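Local coordinates for protein probable fimbrial chaperone YadV (Escherichia coli K-12, PDB 5GHU) that probably acts as a periplasmic chaperone that folds pilin subunits and helps build fimbriae that may contribute to surface adhesion, at residues A[8-13]-A[19-24]; A[68-73]-A[88-93]; A[51-56]-A[78-83]. One frame throughout, in Å; residues are numbered along the deposited sequence.

Overall arrangement
All three contacts lie in the N-terminal PapD-like domain, an immunoglobulin-like sandwich. Contact 1 comes first along the chain and is complete before the others begin; contacts 2 and 3 interleave, in the order 51-56, 68-73, 78-83, 88-93. Centre to centre, contacts 1 and 2 are about 7 Å apart, and contact 3 is about 15 Å from contact 1 and 14 Å from contact 2. Strand 67-74 links them, pairing with strand 19-25 on one flank and strand 53-62 on the other. Contacts 1 and 2 are buried between the layers; contact 3 lies at the end of the domain, meeting contact 1 through Tyr12 and Phe53 and contact 2 through Leu80 and Phe88.

Contact 1: A[8-13]-A[19-24]; sequences TRVIYK and VNVRLE
Glu24 OE2 takes two nitrogens of Arg22, whereas Val19 and Val21 of the same strand meet Val10 and Tyr12 of strand 9-13 through carbon alone. Arg22 NE lies 2.6 Å from Glu24 OE2 and NH1 3.0 Å from it. Both come side-on from the same face of the carboxylate, while the oxygen stays nearly in the guanidinium plane. Arg22 NH2 binds Thr69 OG1, which further limits the group's rotation.

Across the contact the strands run antiparallel, at 168°, but their axes come no closer than 8.2 Å. Val10 CG1 meets Val19 CG1 at 3.7 Å, and Val10 CG2 meets Val21 CG2 at 3.6 Å; CG1 also lies 4.1 Å from Val21 CG2, a methyl thus near both branches of Val10. Tyr12 holds CG anti to its backbone nitrogen (chi1 -166°), which swings the ring alongside Val19. There Val19 CG2 sits over one ring face, 3.9 Å from the centroid and 22° off the normal, a CH-pi contact displaced toward CD2. The phenol oxygen reaches the backbone N of Tyr74. With an alanine in place of Tyr12, Val19 CG2 would probably lose its aromatic floor and Tyr74 N its hydroxyl partner.

Strand 9-13 pairs through its backbone with strand 114-123 and strand 19-25 with strand 67-74, so this apolar chemistry implies closure between sandwich layers by dispersion and CH-pi contacts, with the ion pair kept apart from it.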
ATOM      1  N   THR A   8      -4.310   1.160  -7.860  1.00 27.60           N
ATOM      2  CA  THR A   8      -3.586   1.837  -6.808  1.00 28.07           C
ATOM      3  C   THR A   8      -2.715   0.873  -6.016  1.00 22.44           C
ATOM      4  O   THR A   8      -1.948   1.310  -5.154  1.00 26.03           O
ATOM      5  CB  THR A   8      -4.520   2.560  -5.835  1.00 30.62           C
ATOM      6  OG1 THR A   8      -5.395   1.604  -5.220  1.00 29.28           O
ATOM      7  CG2 THR A   8      -5.308   3.630  -6.559  1.00 34.73           C
ATOM      8  N   ARG A   9      -2.827  -0.448  -6.303  1.00 21.32           N
ATOM      9  CA  ARG A   9      -1.887  -1.420  -5.765  0.65 19.92           C
ATOM     10  C   ARG A   9      -1.866  -2.603  -6.712  1.00 19.68           C
ATOM     11  O   ARG A   9      -2.742  -2.709  -7.595  1.00 23.64           O
ATOM     12  CB  ARG A   9      -2.239  -1.875  -4.319  0.65 18.45           C
ATOM     13  CG  ARG A   9      -3.580  -2.713  -4.229  0.65 21.20           C
ATOM     14  CD  ARG A   9      -4.692  -2.087  -3.299  0.65 24.28           C
ATOM     15  NE  ARG A   9      -4.194  -1.425  -2.088  0.65 19.27           N
ATOM     16  CZ  ARG A   9      -4.096  -1.849  -0.817  0.65 27.90           C
ATOM     17  NH1 ARG A   9      -3.618  -0.889  -0.020  0.65 29.25           N
ATOM     18  NH2 ARG A   9      -4.537  -3.057  -0.305  0.65 19.28           N
ATOM     19  N   VAL A  10      -0.868  -3.465  -6.546  1.00 19.83           N
ATOM     20  CA  VAL A  10      -0.742  -4.685  -7.382  1.00 21.36           C
ATOM     21  C   VAL A  10      -0.711  -5.883  -6.439  1.00 21.47           C
ATOM     22  O   VAL A  10       0.042  -5.886  -5.469  1.00 22.70           O
ATOM     23  CB  VAL A  10       0.573  -4.667  -8.205  1.00 26.47           C
ATOM     24  CG1 VAL A  10       0.628  -5.917  -9.131  1.00 31.24           C
ATOM     25  CG2 VAL A  10       0.692  -3.402  -9.012  1.00 28.62           C
ATOM     26  N   ILE A  11      -1.524  -6.918  -6.710  1.00 19.78           N
ATOM     27  CA  ILE A  11      -1.441  -8.150  -5.945  1.00 18.52           C
ATOM     28  C   ILE A  11      -0.686  -9.166  -6.792  1.00 20.05           C
ATOM     29  O   ILE A  11      -1.064  -9.406  -7.966  1.00 23.44           O
ATOM     30  CB  ILE A  11      -2.846  -8.704  -5.599  1.00 20.05           C
ATOM     31  CG1 ILE A  11      -3.690  -7.633  -4.885  1.00 20.95           C
ATOM     32  CG2 ILE A  11      -2.717  -9.999  -4.812  1.00 22.77           C
ATOM     33  CD1 ILE A  11      -3.063  -7.022  -3.572  1.00 20.61           C
ATOM     34  N   TYR A  12       0.392  -9.719  -6.215  1.00 18.25           N
ATOM     35  CA  TYR A  12       1.206 -10.730  -6.917  1.00 18.59           C
ATOM     36  C   TYR A  12       1.026 -12.045  -6.154  1.00 21.90           C
ATOM     37  O   TYR A  12       1.630 -12.229  -5.117  1.00 19.58           O
ATOM     38  CB  TYR A  12       2.690 -10.304  -6.968  1.00 19.98           C
ATOM     39  CG  TYR A  12       3.484 -11.137  -7.960  1.00 21.76           C
ATOM     40  CD1 TYR A  12       3.642 -12.498  -7.786  1.00 23.01           C
ATOM     41  CD2 TYR A  12       4.126 -10.529  -9.010  1.00 20.58           C
ATOM     42  CE1 TYR A  12       4.352 -13.268  -8.723  1.00 23.92           C
ATOM     43  CE2 TYR A  12       4.850 -11.263  -9.928  1.00 25.74           C
ATOM     44  CZ  TYR A  12       4.965 -12.632  -9.767  1.00 27.28           C
ATOM     45  OH  TYR A  12       5.684 -13.358 -10.706  1.00 29.68           O
ATOM     46  N   LYS A  13       0.165 -12.943  -6.671  1.00 20.35           N
ATOM     47  CA  LYS A  13      -0.031 -14.242  -6.017  1.00 20.53           C
ATOM     48  C   LYS A  13       1.110 -15.135  -6.377  1.00 19.94           C
ATOM     49  O   LYS A  13       1.576 -15.130  -7.507  1.00 21.16           O
ATOM     50  CB  LYS A  13      -1.407 -14.825  -6.433  1.00 17.72           C
ATOM     51  CG  LYS A  13      -2.552 -13.918  -5.924  1.00 19.82           C
ATOM     52  CD  LYS A  13      -3.895 -14.577  -6.270  1.00 19.39           C
ATOM     53  CE  LYS A  13      -4.994 -13.596  -5.808  1.00 17.99           C
ATOM     54  NZ  LYS A  13      -6.371 -14.217  -6.098  1.00 20.01           N
ATOM     55  N   VAL A  19       2.848 -10.921 -13.457  1.00 25.81           N
ATOM     56  CA  VAL A  19       1.666 -10.085 -13.331  0.61 23.50           C
ATOM     57  C   VAL A  19       1.861  -8.829 -14.196  1.00 30.50           C
ATOM     58  O   VAL A  19       2.985  -8.311 -14.267  1.00 33.34           O
ATOM     59  CB  VAL A  19       1.450  -9.699 -11.856  0.61 28.33           C
ATOM     60  CG1 VAL A  19       0.412  -8.626 -11.692  0.61 30.78           C
ATOM     61  CG2 VAL A  19       1.142 -10.935 -11.044  0.61 22.47           C
ATOM     62  N   ASN A  20       0.798  -8.324 -14.830  1.00 30.76           N
ATOM     63  CA  ASN A  20       0.946  -7.138 -15.672  1.00 28.19           C
ATOM     64  C   ASN A  20       0.417  -5.899 -14.982  1.00 28.60           C
ATOM     65  O   ASN A  20      -0.570  -5.952 -14.203  1.00 29.70           O
ATOM     66  CB  ASN A  20       0.234  -7.308 -17.018  1.00 31.85           C
ATOM     67  CG  ASN A  20       0.883  -8.340 -17.903  1.00 35.01           C
ATOM     68  OD1 ASN A  20       2.087  -8.584 -17.839  1.00 35.94           O
ATOM     69  ND2 ASN A  20       0.077  -8.932 -18.785  1.00 42.01           N
ATOM     70  N   VAL A  21       1.072  -4.775 -15.227  1.00 25.26           N
ATOM     71  CA  VAL A  21       0.566  -3.491 -14.744  1.00 26.04           C
ATOM     72  C   VAL A  21       0.521  -2.568 -15.944  1.00 28.88           C
ATOM     73  O   VAL A  21       1.474  -2.518 -16.705  1.00 30.77           O
ATOM     74  CB  VAL A  21       1.492  -2.872 -13.677  1.00 31.97           C
ATOM     75  CG1 VAL A  21       1.001  -1.483 -13.289  1.00 31.77           C
ATOM     76  CG2 VAL A  21       1.529  -3.777 -12.457  1.00 32.99           C
ATOM     77  N   ARG A  22      -0.547  -1.799 -16.083  1.00 26.76           N
ATOM     78  CA  ARG A  22      -0.666  -0.933 -17.257  1.00 26.06           C
ATOM     79  C   ARG A  22      -0.357   0.534 -16.944  1.00 27.50           C
ATOM     80  O   ARG A  22      -0.805   1.074 -15.921  1.00 26.80           O
ATOM     81  CB  ARG A  22      -2.080  -1.060 -17.814  1.00 25.92           C
ATOM     82  CG  ARG A  22      -2.348  -0.206 -19.023  1.00 28.41           C
ATOM     83  CD  ARG A  22      -1.592  -0.703 -20.250  1.00 31.06           C
ATOM     84  NE  ARG A  22      -1.913   0.142 -21.401  1.00 32.63           N
ATOM     85  CZ  ARG A  22      -1.637  -0.181 -22.668  1.00 34.01           C
ATOM     86  NH1 ARG A  22      -1.959   0.641 -23.668  1.00 32.49           N
ATOM     87  NH2 ARG A  22      -0.997  -1.321 -22.927  1.00 33.93           N
ATOM     88  N   LEU A  23       0.443   1.136 -17.818  1.00 26.23           N
ATOM     89  CA  LEU A  23       0.731   2.576 -17.820  1.00 26.73           C
ATOM     90  C   LEU A  23       0.031   3.249 -19.008  1.00 29.16           C
ATOM     91  O   LEU A  23      -0.004   2.700 -20.137  1.00 32.55           O
ATOM     92  CB  LEU A  23       2.226   2.818 -17.935  1.00 30.06           C
ATOM     93  CG  LEU A  23       3.062   2.033 -16.917  1.00 28.24           C
ATOM     94  CD1 LEU A  23       4.532   2.375 -17.157  1.00 29.35           C
ATOM     95  CD2 LEU A  23       2.647   2.356 -15.449  1.00 28.07           C
ATOM     96  N   GLU A  24      -0.430   4.483 -18.791  1.00 31.11           N
ATOM     97  CA  GLU A  24      -0.991   5.295 -19.873  1.00 31.86           C
ATOM     98  C   GLU A  24      -0.412   6.688 -19.792  1.00 33.29           C
ATOM     99  O   GLU A  24      -0.314   7.242 -18.704  1.00 36.51           O
ATOM    100  CB  GLU A  24      -2.496   5.397 -19.772  1.00 32.94           C
ATOM    101  CG  GLU A  24      -3.205   4.058 -19.925  1.00 40.46           C
ATOM    102  CD  GLU A  24      -3.215   3.578 -21.393  1.00 35.01           C
ATOM    103  OE1 GLU A  24      -3.132   4.422 -22.303  1.00 36.29           O
ATOM    104  OE2 GLU A  24      -3.299   2.355 -21.618  1.00 43.59           O
TER

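Contact 2: A[68-73]-A[88-93]; sequences QTIKLM and FWFNVL
Apolar contact is all that joins the two segments directly: Leu72 and Ile70 both reach the ring of Phe90. Leu72 CD2 lies 3.6 Å from Phe90 CE1 and 3.9 Å from Phe90 CD1, so one methyl spans a single ring bond. Ile70 CG2 approaches the same CE1 at 4.2 Å, a looser touch. Both aliphatic chains meet the ring obliquely. With CG anti to the backbone N (chi1 178°), Phe90 extends its ring into the gap between strands whose nearest CA atoms, those of Leu72 and Phe90, are 9.2 Å apart.

The polar bonds lie within or beyond the segments. Gln68 NE2 donates to Thr69 O at 2.9 Å with a nearly straight N-H...O angle of 166°, the donor standing above the carbonyl plane. Asn91 OD1 is held by Arg115 NH2, and Trp89 makes a cation-pi contact with Arg117; both partners belong to strand 114-123, next to strand 86-95 in the sheet.

Leu72 also packs on Leu120 and Val21, and Ile70 on Leu23. The three touching residues are buried hydrocarbon, which implies that strands 67-74 and 86-95 are joined here by shape and exclusion of water, as in the core of an immunoglobulin-like sandwich.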
ATOM      1  N   GLN A  68       1.518   1.395 -22.245  1.00 33.96           N
ATOM      2  CA  GLN A  68       2.535   0.368 -22.210  1.00 32.50           C
ATOM      3  C   GLN A  68       2.191  -0.560 -21.063  1.00 31.52           C
ATOM      4  O   GLN A  68       1.970  -0.105 -19.944  1.00 29.77           O
ATOM      5  CB  GLN A  68       3.918   0.992 -21.960  1.00 33.93           C
ATOM      6  CG  GLN A  68       5.061  -0.008 -21.781  1.00 34.00           C
ATOM      7  CD  GLN A  68       5.304  -0.808 -23.035  1.00 42.79           C
ATOM      8  OE1 GLN A  68       5.534  -0.237 -24.111  1.00 43.34           O
ATOM      9  NE2 GLN A  68       5.233  -2.127 -22.924  1.00 38.66           N
ATOM     10  N   THR A  69       2.152  -1.856 -21.335  1.00 30.38           N
ATOM     11  CA  THR A  69       2.026  -2.831 -20.265  1.00 28.78           C
ATOM     12  C   THR A  69       3.399  -3.230 -19.743  1.00 29.98           C
ATOM     13  O   THR A  69       4.295  -3.534 -20.522  1.00 31.52           O
ATOM     14  CB  THR A  69       1.282  -4.060 -20.745  1.00 29.99           C
ATOM     15  OG1 THR A  69      -0.025  -3.640 -21.109  1.00 32.85           O
ATOM     16  CG2 THR A  69       1.146  -5.079 -19.609  1.00 31.62           C
ATOM     17  N   ILE A  70       3.541  -3.241 -18.404  1.00 27.89           N
ATOM     18  CA  ILE A  70       4.798  -3.642 -17.772  1.00 30.10           C
ATOM     19  C   ILE A  70       4.587  -5.024 -17.172  1.00 29.02           C
ATOM     20  O   ILE A  70       3.655  -5.233 -16.425  1.00 28.06           O
ATOM     21  CB  ILE A  70       5.225  -2.657 -16.669  1.00 27.64           C
ATOM     22  CG1 ILE A  70       5.307  -1.237 -17.246  1.00 27.29           C
ATOM     23  CG2 ILE A  70       6.559  -3.081 -16.008  1.00 29.89           C
ATOM     24  CD1 ILE A  70       6.340  -1.016 -18.389  1.00 30.03           C
ATOM     25  N   LYS A  71       5.486  -5.945 -17.454  1.00 28.96           N
ATOM     26  CA  LYS A  71       5.362  -7.285 -16.910  1.00 27.42           C
ATOM     27  C   LYS A  71       6.243  -7.382 -15.662  1.00 29.85           C
ATOM     28  O   LYS A  71       7.458  -7.107 -15.705  1.00 33.21           O
ATOM     29  CB  LYS A  71       5.769  -8.328 -17.979  1.00 31.22           C
ATOM     30  CG  LYS A  71       5.964  -9.744 -17.423  1.00 41.84           C
ATOM     31  CD  LYS A  71       6.306 -10.732 -18.523  1.00 57.64           C
ATOM     32  CE  LYS A  71       5.086 -11.034 -19.379  1.00 68.19           C
ATOM     33  NZ  LYS A  71       5.355 -12.108 -20.386  1.00 79.06           N
ATOM     34  N   LEU A  72       5.643  -7.762 -14.540  1.00 27.64           N
ATOM     35  CA  LEU A  72       6.394  -7.902 -13.294  1.00 25.85           C
ATOM     36  C   LEU A  72       6.583  -9.377 -13.050  1.00 32.65           C
ATOM     37  O   LEU A  72       5.632 -10.153 -13.148  1.00 32.95           O
ATOM     38  CB  LEU A  72       5.664  -7.260 -12.124  1.00 26.99           C
ATOM     39  CG  LEU A  72       5.256  -5.816 -12.353  1.00 27.18           C
ATOM     40  CD1 LEU A  72       4.375  -5.371 -11.139  1.00 29.30           C
ATOM     41  CD2 LEU A  72       6.488  -4.898 -12.572  1.00 26.36           C
ATOM     42  N   MET A  73       7.806  -9.780 -12.746  1.00 31.33           N
ATOM     43  CA  MET A  73       8.100 -11.201 -12.673  1.00 30.56           C
ATOM     44  C   MET A  73       8.963 -11.549 -11.458  1.00 31.63           C
ATOM     45  O   MET A  73      10.039 -10.989 -11.283  1.00 35.05           O
ATOM     46  CB  MET A  73       8.789 -11.654 -13.946  1.00 38.33           C
ATOM     47  CG  MET A  73       8.943 -13.121 -13.968  1.00 38.55           C
ATOM     48  SD  MET A  73       9.588 -13.746 -15.532  1.00 49.85           S
ATOM     49  CE  MET A  73       8.422 -13.176 -16.744  1.00 32.37           C
ATOM     50  N   PHE A  88       6.309  -4.595  -1.524  1.00 22.69           N
ATOM     51  CA  PHE A  88       7.300  -3.893  -2.352  1.00 25.30           C
ATOM     52  C   PHE A  88       6.677  -2.669  -2.951  1.00 24.16           C
ATOM     53  O   PHE A  88       5.454  -2.456  -2.855  1.00 22.62           O
ATOM     54  CB  PHE A  88       7.864  -4.831  -3.450  1.00 21.60           C
ATOM     55  CG  PHE A  88       8.470  -6.054  -2.880  1.00 24.37           C
ATOM     56  CD1 PHE A  88       7.694  -7.170  -2.584  1.00 25.41           C
ATOM     57  CD2 PHE A  88       9.815  -6.086  -2.589  1.00 30.40           C
ATOM     58  CE1 PHE A  88       8.278  -8.272  -1.999  1.00 28.58           C
ATOM     59  CE2 PHE A  88      10.382  -7.215  -1.988  1.00 35.59           C
ATOM     60  CZ  PHE A  88       9.570  -8.303  -1.713  1.00 33.52           C
ATOM     61  N   TRP A  89       7.543  -1.835  -3.526  1.00 25.90           N
ATOM     62  CA  TRP A  89       7.080  -0.657  -4.237  1.00 25.98           C
ATOM     63  C   TRP A  89       7.333  -0.717  -5.726  1.00 22.56           C
ATOM     64  O   TRP A  89       8.451  -0.933  -6.164  1.00 25.00           O
ATOM     65  CB  TRP A  89       7.749   0.580  -3.639  1.00 28.61           C
ATOM     66  CG  TRP A  89       7.147   0.787  -2.288  1.00 36.15           C
ATOM     67  CD1 TRP A  89       7.510   0.176  -1.112  1.00 44.77           C
ATOM     68  CD2 TRP A  89       6.011   1.592  -1.988  1.00 32.74           C
ATOM     69  NE1 TRP A  89       6.684   0.579  -0.102  1.00 45.57           N
ATOM     70  CE2 TRP A  89       5.758   1.457  -0.611  1.00 43.59           C
ATOM     71  CE3 TRP A  89       5.188   2.415  -2.745  1.00 34.84           C
ATOM     72  CZ2 TRP A  89       4.733   2.142   0.018  1.00 47.21           C
ATOM     73  CZ3 TRP A  89       4.180   3.090  -2.122  1.00 43.67           C
ATOM     74  CH2 TRP A  89       3.960   2.957  -0.757  1.00 44.57           C
ATOM     75  N   PHE A  90       6.259  -0.553  -6.479  1.00 22.78           N
ATOM     76  CA  PHE A  90       6.360  -0.418  -7.933  1.00 21.77           C
ATOM     77  C   PHE A  90       6.499   1.058  -8.287  1.00 24.17           C
ATOM     78  O   PHE A  90       5.604   1.850  -7.991  1.00 27.15           O
ATOM     79  CB  PHE A  90       5.109  -1.025  -8.619  1.00 23.20           C
ATOM     80  CG  PHE A  90       5.126  -0.869 -10.122  1.00 25.42           C
ATOM     81  CD1 PHE A  90       6.138  -1.437 -10.865  1.00 25.44           C
ATOM     82  CD2 PHE A  90       4.218  -0.050 -10.766  1.00 22.70           C
ATOM     83  CE1 PHE A  90       6.226  -1.279 -12.239  1.00 27.50           C
ATOM     84  CE2 PHE A  90       4.286   0.116 -12.136  1.00 28.36           C
ATOM     85  CZ  PHE A  90       5.315  -0.486 -12.877  1.00 29.29           C
ATOM     86  N   ASN A  91       7.625   1.404  -8.917  1.00 25.64           N
ATOM     87  CA  ASN A  91       7.954   2.784  -9.253  1.00 26.33           C
ATOM     88  C   ASN A  91       7.867   3.071 -10.713  1.00 28.09           C
ATOM     89  O   ASN A  91       8.324   2.260 -11.522  1.00 27.12           O
ATOM     90  CB  ASN A  91       9.400   3.112  -8.850  1.00 28.21           C
ATOM     91  CG  ASN A  91       9.639   3.000  -7.354  1.00 35.49           C
ATOM     92  OD1 ASN A  91       9.714   4.005  -6.678  1.00 38.52           O
ATOM     93  ND2 ASN A  91       9.768   1.788  -6.844  1.00 34.17           N
ATOM     94  N   VAL A  92       7.365   4.265 -11.030  1.00 27.15           N
ATOM     95  CA  VAL A  92       7.321   4.812 -12.367  1.00 27.17           C
ATOM     96  C   VAL A  92       7.918   6.204 -12.367  1.00 30.98           C
ATOM     97  O   VAL A  92       7.495   7.061 -11.597  1.00 34.11           O
ATOM     98  CB  VAL A  92       5.873   4.836 -12.844  1.00 28.16           C
ATOM     99  CG1 VAL A  92       5.767   5.537 -14.165  1.00 33.05           C
ATOM    100  CG2 VAL A  92       5.388   3.394 -12.890  1.00 31.96           C
ATOM    101  N   LEU A  93       8.908   6.420 -13.222  1.00 30.86           N
ATOM    102  CA  LEU A  93       9.601   7.714 -13.286  1.00 30.56           C
ATOM    103  C   LEU A  93       9.502   8.235 -14.714  1.00 35.14           C
ATOM    104  O   LEU A  93       9.910   7.545 -15.625  1.00 37.23           O
ATOM    105  CB  LEU A  93      11.080   7.537 -12.829  1.00 31.93           C
ATOM    106  CG  LEU A  93      12.082   8.705 -12.810  1.00 43.09           C
ATOM    107  CD1 LEU A  93      12.661   9.019 -14.189  1.00 52.10           C
ATOM    108  CD2 LEU A  93      11.405   9.912 -12.261  1.00 49.47           C
TER

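Contact 3: A[51-56]-A[78-83]; sequences VPFTAT and TSLPKD
Pro52 meets Thr78 and Leu80 along its ring. Starting from the backbone, Pro52 CB lies 3.6 Å from Thr78 O and 3.8 Å from Thr78 N, thus against the main chain of that residue; the CB atoms of Pro52 and Thr78 are 4.4 Å apart. One atom further out, Pro52 CG is close to Thr78 O, at 3.8 Å, but also reaches Leu80, whose CG and CD1 each stand 4.1 Å away. The proline therefore bridges a backbone carbonyl and an isobutyl group, crossing the latter obliquely.

Leu80 takes up the contact from there. Its CG is anti to the carbonyl carbon (chi1 -67°), and the branch ending in CD1 reaches Phe53 CZ at 4.1 Å. The two side chains cross at about a right angle, with the methyl approaching the ring obliquely. Phe53 is enclosed further by edge-to-face contacts with Tyr12 and Phe88. Tyr74, whose ring also meets Phe53, holds the loop at one point through a hydrogen bond between its OH and Leu80 N.

Pro52 is the centre of an inverse gamma turn: its phi/psi of -85/51 fits, and Phe53 N makes a weak bond to Val51 O at 2.9 Å. The turn leads into strand 53-62, and Leu80, from the loop between strands 67-74 and 86-95, packs against Phe53 and Phe88 at one end of the immunoglobulin-like sandwich of a PapD-type chaperone domain.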
ATOM      1  N   VAL A  51      15.792  -7.015  -4.576  1.00 63.85           N
ATOM      2  CA  VAL A  51      14.396  -7.424  -4.775  1.00 49.82           C
ATOM      3  C   VAL A  51      14.308  -8.503  -5.835  1.00 42.86           C
ATOM      4  O   VAL A  51      14.857  -8.361  -6.917  1.00 41.26           O
ATOM      5  CB  VAL A  51      13.470  -6.246  -5.155  1.00 57.75           C
ATOM      6  CG1 VAL A  51      13.503  -5.191  -4.074  1.00 59.91           C
ATOM      7  CG2 VAL A  51      13.855  -5.662  -6.491  1.00 64.09           C
ATOM      8  N   PRO A  52      13.615  -9.606  -5.517  1.00 39.60           N
ATOM      9  CA  PRO A  52      13.610 -10.756  -6.424  1.00 37.21           C
ATOM     10  C   PRO A  52      12.540 -10.604  -7.507  1.00 35.44           C
ATOM     11  O   PRO A  52      11.727 -11.494  -7.691  1.00 37.82           O
ATOM     12  CB  PRO A  52      13.282 -11.938  -5.500  1.00 38.51           C
ATOM     13  CG  PRO A  52      12.413 -11.306  -4.374  1.00 32.76           C
ATOM     14  CD  PRO A  52      13.008  -9.901  -4.200  1.00 42.57           C
ATOM     15  N   PHE A  53      12.529  -9.468  -8.192  1.00 35.26           N
ATOM     16  CA  PHE A  53      11.571  -9.239  -9.277  1.00 32.62           C
ATOM     17  C   PHE A  53      12.282  -8.578 -10.458  1.00 34.52           C
ATOM     18  O   PHE A  53      13.300  -7.923 -10.289  1.00 42.60           O
ATOM     19  CB  PHE A  53      10.425  -8.338  -8.843  1.00 34.20           C
ATOM     20  CG  PHE A  53       9.533  -8.929  -7.778  1.00 31.66           C
ATOM     21  CD1 PHE A  53       9.854  -8.764  -6.442  1.00 31.24           C
ATOM     22  CD2 PHE A  53       8.389  -9.661  -8.123  1.00 30.77           C
ATOM     23  CE1 PHE A  53       9.051  -9.309  -5.438  1.00 32.24           C
ATOM     24  CE2 PHE A  53       7.572 -10.205  -7.125  1.00 27.19           C
ATOM     25  CZ  PHE A  53       7.908 -10.011  -5.785  1.00 27.57           C
ATOM     26  N   THR A  54      11.735  -8.749 -11.648  1.00 37.10           N
ATOM     27  CA  THR A  54      12.095  -7.910 -12.788  1.00 35.82           C
ATOM     28  C   THR A  54      10.826  -7.165 -13.249  1.00 36.11           C
ATOM     29  O   THR A  54       9.707  -7.604 -12.967  1.00 34.63           O
ATOM     30  CB  THR A  54      12.679  -8.724 -13.945  1.00 38.88           C
ATOM     31  OG1 THR A  54      11.765  -9.741 -14.343  1.00 39.78           O
ATOM     32  CG2 THR A  54      13.982  -9.389 -13.533  1.00 39.10           C
ATOM     33  N   ALA A  55      11.021  -6.023 -13.901  1.00 35.05           N
ATOM     34  CA  ALA A  55       9.921  -5.246 -14.491  1.00 29.21           C
ATOM     35  C   ALA A  55      10.337  -4.954 -15.898  1.00 33.97           C
ATOM     36  O   ALA A  55      11.381  -4.304 -16.118  1.00 38.06           O
ATOM     37  CB  ALA A  55       9.686  -3.962 -13.711  1.00 30.99           C
ATOM     38  N   THR A  56       9.567  -5.433 -16.870  1.00 32.59           N
ATOM     39  CA  THR A  56       9.986  -5.253 -18.244  0.58 36.54           C
ATOM     40  C   THR A  56       8.832  -4.772 -19.118  1.00 35.46           C
ATOM     41  O   THR A  56       7.698  -5.192 -18.990  1.00 35.07           O
ATOM     42  CB  THR A  56      10.579  -6.538 -18.808  0.58 37.72           C
ATOM     43  OG1 THR A  56       9.599  -7.568 -18.731  0.58 37.42           O
ATOM     44  CG2 THR A  56      11.799  -6.949 -17.991  0.58 41.30           C
ATOM     45  N   THR A  78      16.052 -14.268  -4.232  1.00 55.45           N
ATOM     46  CA  THR A  78      15.934 -14.348  -2.783  1.00 55.52           C
ATOM     47  C   THR A  78      14.603 -15.016  -2.506  1.00 51.95           C
ATOM     48  O   THR A  78      13.631 -14.748  -3.206  1.00 46.01           O
ATOM     49  CB  THR A  78      15.905 -12.972  -2.100  1.00 62.97           C
ATOM     50  OG1 THR A  78      16.947 -12.139  -2.614  1.00 73.91           O
ATOM     51  CG2 THR A  78      16.044 -13.125  -0.591  1.00 66.64           C
ATOM     52  N   SER A  79      14.532 -15.859  -1.490  1.00 44.24           N
ATOM     53  CA  SER A  79      13.268 -16.524  -1.211  1.00 46.48           C
ATOM     54  C   SER A  79      12.440 -15.646  -0.308  1.00 36.83           C
ATOM     55  O   SER A  79      12.936 -15.129   0.687  1.00 46.73           O
ATOM     56  CB  SER A  79      13.491 -17.876  -0.560  1.00 59.55           C
ATOM     57  OG  SER A  79      14.397 -17.719   0.510  1.00 71.58           O
ATOM     58  N   LEU A  80      11.192 -15.424  -0.672  1.00 29.53           N
ATOM     59  CA  LEU A  80      10.340 -14.657   0.216  1.00 28.02           C
ATOM     60  C   LEU A  80       9.629 -15.591   1.196  1.00 31.24           C
ATOM     61  O   LEU A  80       9.453 -16.787   0.914  1.00 31.83           O
ATOM     62  CB  LEU A  80       9.298 -13.878  -0.610  1.00 24.30           C
ATOM     63  CG  LEU A  80       9.889 -12.771  -1.481  1.00 31.33           C
ATOM     64  CD1 LEU A  80       8.875 -12.193  -2.426  1.00 30.66           C
ATOM     65  CD2 LEU A  80      10.468 -11.630  -0.662  1.00 31.90           C
ATOM     66  N   PRO A  81       9.144 -15.044   2.328  1.00 27.92           N
ATOM     67  CA  PRO A  81       8.472 -15.916   3.296  1.00 28.31           C
ATOM     68  C   PRO A  81       7.254 -16.527   2.719  1.00 24.77           C
ATOM     69  O   PRO A  81       6.594 -15.888   1.886  1.00 25.50           O
ATOM     70  CB  PRO A  81       8.075 -14.969   4.444  1.00 32.59           C
ATOM     71  CG  PRO A  81       8.500 -13.671   4.060  1.00 33.26           C
ATOM     72  CD  PRO A  81       9.431 -13.720   2.894  1.00 30.26           C
ATOM     73  N   LYS A  82       6.934 -17.751   3.133  1.00 25.15           N
ATOM     74  CA  LYS A  82       5.720 -18.365   2.648  1.00 27.72           C
ATOM     75  C   LYS A  82       4.558 -18.317   3.624  1.00 25.14           C
ATOM     76  O   LYS A  82       3.451 -18.779   3.302  1.00 27.90           O
ATOM     77  CB  LYS A  82       6.014 -19.824   2.251  1.00 32.48           C
ATOM     78  CG  LYS A  82       6.998 -19.913   1.092  1.00 47.51           C
ATOM     79  CD  LYS A  82       7.059 -21.335   0.511  1.00 67.48           C
ATOM     80  CE  LYS A  82       8.122 -21.450  -0.571  1.00 74.72           C
ATOM     81  NZ  LYS A  82       8.155 -22.819  -1.150  1.00 83.85           N
ATOM     82  N   ASP A  83       4.769 -17.678   4.787  1.00 23.29           N
ATOM     83  CA  ASP A  83       3.716 -17.663   5.788  1.00 21.58           C
ATOM     84  C   ASP A  83       3.079 -16.302   5.988  1.00 21.80           C
ATOM     85  O   ASP A  83       2.293 -16.148   6.901  1.00 21.42           O
ATOM     86  CB  ASP A  83       4.270 -18.096   7.153  1.00 23.32           C
ATOM     87  CG  ASP A  83       5.329 -17.173   7.673  1.00 25.09           C
ATOM     88  OD1 ASP A  83       5.854 -16.264   6.969  1.00 24.17           O
ATOM     89  OD2 ASP A  83       5.690 -17.357   8.872  1.00 28.82           O
TER